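Local coordinates for protein myosin-2 (Saccharomyces cerevisiae, PDB 6IXO) that carries organelles and other cargo along actin cables as a class V myosin motor, this chain being its globular cargo-binding tail domain, at residues E29-G34 with A55-I60; E36-G41 with R49-P54. One frame throughout, in Å; residues are numbered along the deposited sequence.

Contact 1: E29-G34 with A55-I60; sequences EGLLKG and ARILII
Of 55-60, Ile57 and Leu58 meet Leu31 and Leu32 of 29-34, near the C-terminal end of helix 20-32. Two residues before Ile57, Ala55 turns its methyl away from 29-34, to Glu110 and Leu111 of helix 97-124.

Ile57 is the first to touch. Its CB faces Leu31, 4.1 Å from Leu31 CD2, and the two side chains cross at a slant with both branches of the isoleucine in use: CD1 lies 3.9 Å from Leu31 CD1, while CG2 sits 4.0 Å from Leu31 CD2. On the leucine's side, CG anti to the backbone N (chi1 -180°) carries the fork out toward 55-60, and chi2 (67°) sets its two methyls, CD1 against the end of the long branch of Ile57 and CD2 against the short one.

This is helix-to-helix packing within the all-helical globular tail, made by branched aliphatic side chains alone. All four of the touching residues are buried, yet the backbones stay well apart: the closest CA atoms, those of Leu31 and Ile57, are 8.9 Å from each other. Helix 20-32 widens into a pi-type turn at 29-32, the very turn that presents the two leucines.

Leu58 comes next, leaving its helix off to one side before its end bends nearer. With CG beside the backbone N and anti to the carbonyl carbon (chi1 -67°), the fork reaches the interface and its methyls divide between two partners. CD2 approaches Leu31 CD2 at 4.2 Å, and CD1 approaches Leu32 CD2, also at 4.2 Å, where these two leucines cross at a slant as well. Phe77 and Val81 of helix 71-90 close on Leu58, while Leu32 reaches on to Thr84 and to Trp104.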
ATOM      1  N   GLU A  29       0.387  24.183  -7.506  1.00 43.66           N
ATOM      2  CA  GLU A  29       1.458  24.534  -6.584  1.00 45.21           C
ATOM      3  C   GLU A  29       0.953  24.671  -5.143  1.00 46.93           C
ATOM      4  O   GLU A  29       1.634  24.281  -4.227  1.00 46.01           O
ATOM      5  CB  GLU A  29       2.161  25.829  -7.032  1.00 48.37           C
ATOM      6  CG  GLU A  29       2.715  25.781  -8.464  1.00 55.26           C
ATOM      7  CD  GLU A  29       3.748  24.654  -8.681  1.00 63.26           C
ATOM      8  OE1 GLU A  29       4.711  24.544  -7.882  1.00 60.99           O
ATOM      9  OE2 GLU A  29       3.589  23.882  -9.655  1.00 67.66           O
ATOM     10  N   GLY A  30      -0.239  25.231  -4.939  1.00 45.93           N
ATOM     11  CA  GLY A  30      -0.739  25.474  -3.594  1.00 45.23           C
ATOM     12  C   GLY A  30      -1.489  24.286  -2.994  1.00 52.17           C
ATOM     13  O   GLY A  30      -1.207  23.842  -1.889  1.00 55.11           O
ATOM     14  N   LEU A  31      -2.473  23.773  -3.718  1.00 45.70           N
ATOM     15  CA  LEU A  31      -3.333  22.748  -3.148  1.00 38.27           C
ATOM     16  C   LEU A  31      -2.679  21.375  -3.228  1.00 37.11           C
ATOM     17  O   LEU A  31      -2.668  20.602  -2.261  1.00 37.44           O
ATOM     18  CB  LEU A  31      -4.679  22.716  -3.880  1.00 39.40           C
ATOM     19  CG  LEU A  31      -5.664  21.670  -3.344  1.00 39.33           C
ATOM     20  CD1 LEU A  31      -6.102  22.016  -1.944  1.00 37.68           C
ATOM     21  CD2 LEU A  31      -6.856  21.548  -4.276  1.00 40.65           C
ATOM     22  N   LEU A  32      -2.153  21.050  -4.398  1.00 31.86           N
ATOM     23  CA  LEU A  32      -1.674  19.691  -4.582  1.00 30.57           C
ATOM     24  C   LEU A  32      -0.232  19.525  -4.039  1.00 36.87           C
ATOM     25  O   LEU A  32      -0.010  18.729  -3.132  1.00 35.11           O
ATOM     26  CB  LEU A  32      -1.747  19.288  -6.047  1.00 31.05           C
ATOM     27  CG  LEU A  32      -3.158  19.378  -6.646  1.00 33.14           C
ATOM     28  CD1 LEU A  32      -3.061  19.010  -8.115  1.00 29.98           C
ATOM     29  CD2 LEU A  32      -4.160  18.466  -5.921  1.00 32.14           C
ATOM     30  N   LYS A  33       0.739  20.251  -4.578  1.00 39.71           N
ATOM     31  CA  LYS A  33       2.123  20.070  -4.086  1.00 41.10           C
ATOM     32  C   LYS A  33       2.223  20.531  -2.641  1.00 37.96           C
ATOM     33  O   LYS A  33       3.085  20.083  -1.897  1.00 39.97           O
ATOM     34  CB  LYS A  33       3.140  20.837  -4.943  1.00 42.26           C
ATOM     35  CG  LYS A  33       3.243  20.326  -6.369  1.00 42.30           C
ATOM     36  CD  LYS A  33       4.376  21.034  -7.101  1.00 49.33           C
ATOM     37  CE  LYS A  33       4.308  20.772  -8.603  1.00 53.40           C
ATOM     38  NZ  LYS A  33       5.445  21.407  -9.327  1.00 52.63           N
ATOM     39  N   GLY A  34       1.305  21.404  -2.224  1.00 34.83           N
ATOM     40  CA  GLY A  34       1.355  21.973  -0.888  1.00 33.36           C
ATOM     41  C   GLY A  34       0.485  21.239   0.127  1.00 37.26           C
ATOM     42  O   GLY A  34       0.215  21.768   1.205  1.00 38.96           O
ATOM     43  N   ALA A  55      -9.472  16.646  -2.970  1.00 31.33           N
ATOM     44  CA  ALA A  55     -10.450  16.117  -3.917  1.00 30.22           C
ATOM     45  C   ALA A  55     -11.759  16.932  -3.917  1.00 31.34           C
ATOM     46  O   ALA A  55     -12.286  17.207  -4.987  1.00 31.35           O
ATOM     47  CB  ALA A  55     -10.773  14.673  -3.617  1.00 32.52           C
ATOM     48  N   ARG A  56     -12.265  17.313  -2.739  1.00 30.04           N
ATOM     49  CA  ARG A  56     -13.564  17.998  -2.696  1.00 34.86           C
ATOM     50  C   ARG A  56     -13.424  19.344  -3.364  1.00 37.29           C
ATOM     51  O   ARG A  56     -14.310  19.784  -4.096  1.00 34.19           O
ATOM     52  CB  ARG A  56     -14.078  18.172  -1.246  1.00 39.69           C
ATOM     53  CG  ARG A  56     -14.260  16.876  -0.469  1.00 41.94           C
ATOM     54  CD  ARG A  56     -15.619  16.265  -0.678  1.00 51.99           C
ATOM     55  NE  ARG A  56     -15.796  14.963  -0.022  1.00 53.63           N
ATOM     56  CZ  ARG A  56     -16.240  14.787   1.224  1.00 53.45           C
ATOM     57  NH1 ARG A  56     -16.368  13.552   1.719  1.00 48.82           N
ATOM     58  NH2 ARG A  56     -16.551  15.831   1.977  1.00 55.10           N
ATOM     59  N   ILE A  57     -12.309  20.023  -3.121  1.00 33.91           N
ATOM     60  CA  ILE A  57     -12.102  21.311  -3.794  1.00 38.12           C
ATOM     61  C   ILE A  57     -12.049  21.163  -5.331  1.00 35.87           C
ATOM     62  O   ILE A  57     -12.687  21.921  -6.065  1.00 34.46           O
ATOM     63  CB  ILE A  57     -10.830  21.979  -3.274  1.00 37.11           C
ATOM     64  CG1 ILE A  57     -11.086  22.423  -1.840  1.00 38.43           C
ATOM     65  CG2 ILE A  57     -10.463  23.168  -4.151  1.00 38.60           C
ATOM     66  CD1 ILE A  57      -9.838  22.910  -1.082  1.00 40.33           C
ATOM     67  N   LEU A  58     -11.289  20.180  -5.807  1.00 34.71           N
ATOM     68  CA  LEU A  58     -11.192  19.888  -7.234  1.00 34.38           C
ATOM     69  C   LEU A  58     -12.553  19.588  -7.839  1.00 35.71           C
ATOM     70  O   LEU A  58     -12.862  20.033  -8.938  1.00 37.01           O
ATOM     71  CB  LEU A  58     -10.261  18.685  -7.468  1.00 30.19           C
ATOM     72  CG  LEU A  58      -8.787  18.905  -7.124  1.00 34.14           C
ATOM     73  CD1 LEU A  58      -7.983  17.580  -7.280  1.00 28.48           C
ATOM     74  CD2 LEU A  58      -8.189  19.982  -7.993  1.00 35.13           C
ATOM     75  N   ILE A  59     -13.345  18.811  -7.114  1.00 33.15           N
ATOM     76  CA  ILE A  59     -14.692  18.448  -7.556  1.00 33.78           C
ATOM     77  C   ILE A  59     -15.573  19.688  -7.730  1.00 38.48           C
ATOM     78  O   ILE A  59     -16.342  19.805  -8.705  1.00 38.56           O
ATOM     79  CB  ILE A  59     -15.338  17.439  -6.547  1.00 28.82           C
ATOM     80  CG1 ILE A  59     -14.670  16.057  -6.715  1.00 32.58           C
ATOM     81  CG2 ILE A  59     -16.854  17.327  -6.755  1.00 33.05           C
ATOM     82  CD1 ILE A  59     -14.899  15.100  -5.505  1.00 37.54           C
ATOM     83  N   ILE A  60     -15.463  20.639  -6.812  1.00 40.25           N
ATOM     84  CA  ILE A  60     -16.293  21.844  -6.934  1.00 40.41           C
ATOM     85  C   ILE A  60     -15.893  22.634  -8.178  1.00 41.41           C
ATOM     86  O   ILE A  60     -16.743  23.029  -8.989  1.00 45.66           O
ATOM     87  CB  ILE A  60     -16.177  22.718  -5.694  1.00 40.24           C
ATOM     88  CG1 ILE A  60     -16.864  22.001  -4.533  1.00 45.33           C
ATOM     89  CG2 ILE A  60     -16.805  24.095  -5.945  1.00 45.01           C
ATOM     90  CD1 ILE A  60     -16.415  22.444  -3.170  1.00 50.26           C
TER

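Contact 2: E36-G41 with R49-P54; sequences EVPDAG and RDVVYP
The Tyr53 ring is the flat group here, with Glu36 at its edge. One face carries Pro54, whose CD stands 3.2 Å above the ring plane and is displaced toward the rim. Two carbonyl oxygens border the ring edge within its plane: Glu36 O, 3.6 Å from Tyr53 CE2, and Asp50 O from the tyrosine's own segment. The hydroxyl end is gripped by the loop backbone, Glu36 N donating to Tyr53 OH at 2.9 Å along a nearly straight line (174° at the hydrogen). Tyr53 takes the crowded position about its first torsion, CG between the backbone N and the carbonyl carbon (chi1 71°), which aims the ring across at 36-41.

Two residues further along the loop, Pro38 sets CG against 49-54, 3.7 Å from Asp50 O, so one carbonyl oxygen borders both the proline and the tyrosine edge. Pro38 CG also comes within 4.4 Å of Val51 CG2, a looser apolar touch. Val51 O accepts a hydrogen bond from Asn107 ND2 of helix 97-124, and Trp399 packs on both Glu36 and Tyr53.

The contact ties the loop after helix 20-32 to the junction of helices 48-51 and 53-67, where Val52 is the N-cap residue. A phenylalanine in place of Tyr53 would keep much of the ring packing but would probably leave the Glu36 amide without this acceptor and the loop less firmly held there.

Chemically, the one hydrogen bond across the contact is made by the loop backbone. The Glu36 carboxylate leads away from 49-54, so its charge probably plays little part in the bond, and the two edge oxygens probably suit the slightly positive ring hydrogens.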
ATOM      1  N   GLU A  36      -1.128  19.054   3.087  1.00 35.10           N
ATOM      2  CA  GLU A  36      -0.783  18.756   4.477  1.00 38.30           C
ATOM      3  C   GLU A  36      -1.653  17.598   4.946  1.00 39.18           C
ATOM      4  O   GLU A  36      -2.862  17.598   4.779  1.00 34.39           O
ATOM      5  CB  GLU A  36      -0.978  19.967   5.402  1.00 36.14           C
ATOM      6  CG  GLU A  36       0.001  21.125   5.167  1.00 38.31           C
ATOM      7  CD  GLU A  36       1.450  20.750   5.472  1.00 49.42           C
ATOM      8  OE1 GLU A  36       1.647  19.898   6.357  1.00 47.29           O
ATOM      9  OE2 GLU A  36       2.378  21.304   4.836  1.00 48.62           O
ATOM     10  N   VAL A  37      -1.029  16.582   5.525  1.00 36.40           N
ATOM     11  CA  VAL A  37      -1.767  15.409   5.926  1.00 32.57           C
ATOM     12  C   VAL A  37      -2.249  15.604   7.361  1.00 41.61           C
ATOM     13  O   VAL A  37      -1.516  16.130   8.182  1.00 43.44           O
ATOM     14  CB  VAL A  37      -0.852  14.124   5.807  1.00 40.97           C
ATOM     15  CG1 VAL A  37      -1.607  12.917   6.227  1.00 38.35           C
ATOM     16  CG2 VAL A  37      -0.384  13.945   4.376  1.00 35.84           C
ATOM     17  N   PRO A  38      -3.482  15.195   7.685  1.00 48.55           N
ATOM     18  CA  PRO A  38      -3.858  15.279   9.111  1.00 51.59           C
ATOM     19  C   PRO A  38      -3.264  14.148   9.953  1.00 54.88           C
ATOM     20  O   PRO A  38      -2.846  13.148   9.389  1.00 51.20           O
ATOM     21  CB  PRO A  38      -5.378  15.162   9.081  1.00 52.17           C
ATOM     22  CG  PRO A  38      -5.661  14.399   7.823  1.00 49.26           C
ATOM     23  CD  PRO A  38      -4.634  14.878   6.827  1.00 47.99           C
ATOM     24  N   ASP A  39      -3.276  14.291  11.278  1.00 64.66           N
ATOM     25  CA  ASP A  39      -2.716  13.282  12.188  1.00 73.63           C
ATOM     26  C   ASP A  39      -3.505  11.964  12.252  1.00 75.66           C
ATOM     27  O   ASP A  39      -4.732  11.970  12.254  1.00 85.97           O
ATOM     28  CB  ASP A  39      -2.607  13.875  13.595  1.00 79.53           C
ATOM     29  CG  ASP A  39      -1.207  14.346  13.919  1.00 82.29           C
ATOM     30  OD1 ASP A  39      -0.339  14.297  13.020  1.00 79.60           O
ATOM     31  OD2 ASP A  39      -0.977  14.771  15.072  1.00 88.36           O
ATOM     32  N   ALA A  40      -2.793  10.836  12.332  1.00 68.34           N
ATOM     33  CA  ALA A  40      -3.441   9.521  12.455  1.00 62.00           C
ATOM     34  C   ALA A  40      -3.037   8.761  13.743  1.00 68.25           C
ATOM     35  O   ALA A  40      -1.938   8.955  14.269  1.00 80.27           O
ATOM     36  CB  ALA A  40      -3.139   8.678  11.242  1.00 54.51           C
ATOM     37  N   GLY A  41      -3.932   7.901  14.238  1.00 61.33           N
ATOM     38  CA  GLY A  41      -3.703   7.187  15.485  1.00 65.01           C
ATOM     39  C   GLY A  41      -4.951   6.899  16.305  1.00 73.83           C
ATOM     40  O   GLY A  41      -6.067   7.332  15.964  1.00 70.49           O
ATOM     41  N   ARG A  49     -13.988  15.135   5.539  1.00 46.74           N
ATOM     42  CA  ARG A  49     -13.582  16.345   4.832  1.00 47.98           C
ATOM     43  C   ARG A  49     -12.129  16.771   5.147  1.00 47.60           C
ATOM     44  O   ARG A  49     -11.499  17.412   4.319  1.00 49.26           O
ATOM     45  CB  ARG A  49     -14.561  17.500   5.117  1.00 47.67           C
ATOM     46  CG  ARG A  49     -14.325  18.241   6.410  1.00 52.77           C
ATOM     47  CD  ARG A  49     -15.460  19.249   6.633  1.00 70.08           C
ATOM     48  NE  ARG A  49     -15.149  20.231   7.665  1.00 85.52           N
ATOM     49  CZ  ARG A  49     -15.817  21.372   7.832  1.00 98.26           C
ATOM     50  NH1 ARG A  49     -16.829  21.685   7.024  1.00102.25           N
ATOM     51  NH2 ARG A  49     -15.466  22.208   8.799  1.00102.70           N
ATOM     52  N   ASP A  50     -11.603  16.406   6.318  1.00 46.70           N
ATOM     53  CA  ASP A  50     -10.211  16.713   6.685  1.00 51.37           C
ATOM     54  C   ASP A  50      -9.208  15.867   5.896  1.00 48.62           C
ATOM     55  O   ASP A  50      -8.043  16.235   5.742  1.00 50.40           O
ATOM     56  CB  ASP A  50      -9.980  16.482   8.185  1.00 62.74           C
ATOM     57  CG  ASP A  50     -10.819  17.401   9.068  1.00 72.85           C
ATOM     58  OD1 ASP A  50     -11.141  18.530   8.630  1.00 75.81           O
ATOM     59  OD2 ASP A  50     -11.145  16.984  10.207  1.00 77.32           O
ATOM     60  N   VAL A  51      -9.672  14.726   5.406  1.00 37.49           N
ATOM     61  CA  VAL A  51      -8.832  13.802   4.687  1.00 35.79           C
ATOM     62  C   VAL A  51      -8.879  14.087   3.187  1.00 35.35           C
ATOM     63  O   VAL A  51      -7.855  14.137   2.525  1.00 36.07           O
ATOM     64  CB  VAL A  51      -9.248  12.338   4.945  1.00 39.27           C
ATOM     65  CG1 VAL A  51      -8.387  11.394   4.116  1.00 37.15           C
ATOM     66  CG2 VAL A  51      -9.124  12.016   6.444  1.00 35.64           C
ATOM     67  N   VAL A  52     -10.075  14.287   2.645  1.00 35.97           N
ATOM     68  CA  VAL A  52     -10.141  14.432   1.201  1.00 37.03           C
ATOM     69  C   VAL A  52     -10.401  15.890   0.792  1.00 38.65           C
ATOM     70  O   VAL A  52     -11.085  16.129  -0.192  1.00 33.43           O
ATOM     71  CB  VAL A  52     -11.213  13.468   0.603  1.00 33.52           C
ATOM     72  CG1 VAL A  52     -10.732  11.958   0.805  1.00 33.08           C
ATOM     73  CG2 VAL A  52     -12.592  13.702   1.211  1.00 38.14           C
ATOM     74  N   TYR A  53      -9.833  16.858   1.521  1.00 33.07           N
ATOM     75  CA  TYR A  53     -10.133  18.266   1.199  1.00 34.82           C
ATOM     76  C   TYR A  53      -9.624  18.643  -0.222  1.00 29.19           C
ATOM     77  O   TYR A  53     -10.308  19.416  -0.927  1.00 33.24           O
ATOM     78  CB  TYR A  53      -9.581  19.232   2.285  1.00 42.43           C
ATOM     79  CG  TYR A  53      -8.077  19.356   2.308  1.00 45.46           C
ATOM     80  CD1 TYR A  53      -7.425  20.278   1.484  1.00 42.30           C
ATOM     81  CD2 TYR A  53      -7.287  18.540   3.148  1.00 44.35           C
ATOM     82  CE1 TYR A  53      -6.048  20.387   1.478  1.00 43.11           C
ATOM     83  CE2 TYR A  53      -5.901  18.654   3.153  1.00 40.71           C
ATOM     84  CZ  TYR A  53      -5.283  19.571   2.313  1.00 45.39           C
ATOM     85  OH  TYR A  53      -3.893  19.689   2.285  1.00 50.37           O
ATOM     86  N   PRO A  54      -8.490  18.086  -0.695  1.00 30.37           N
ATOM     87  CA  PRO A  54      -8.108  18.445  -2.067  1.00 30.12           C
ATOM     88  C   PRO A  54      -9.078  17.909  -3.094  1.00 33.65           C
ATOM     89  O   PRO A  54      -9.476  18.671  -3.982  1.00 36.54           O
ATOM     90  CB  PRO A  54      -6.725  17.777  -2.245  1.00 30.20           C
ATOM     91  CG  PRO A  54      -6.214  17.659  -0.862  1.00 32.74           C
ATOM     92  CD  PRO A  54      -7.410  17.251  -0.072  1.00 33.07           C
TER

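Overall arrangement
The centres of contacts 1 and 2 are about 12 Å apart, lie to one side of the middle of the chain, and both use helix 53-67. In sequence, both segments of contact 2 fall between those of contact 1: helix 20-32 runs into the loop holding 36-41, then come helix 48-51 and helix 53-67. They also touch directly, Leu31 CD1 lying 3.8 Å from Tyr53 CE1 and Leu31 CD2 packing on Pro54 O. The two contacts thus form one patch of the cargo-binding tail, running from buried leucine packing to a partly buried loop, and helix 97-124 lies beside it, touching Leu32, Ala55 and Pro54.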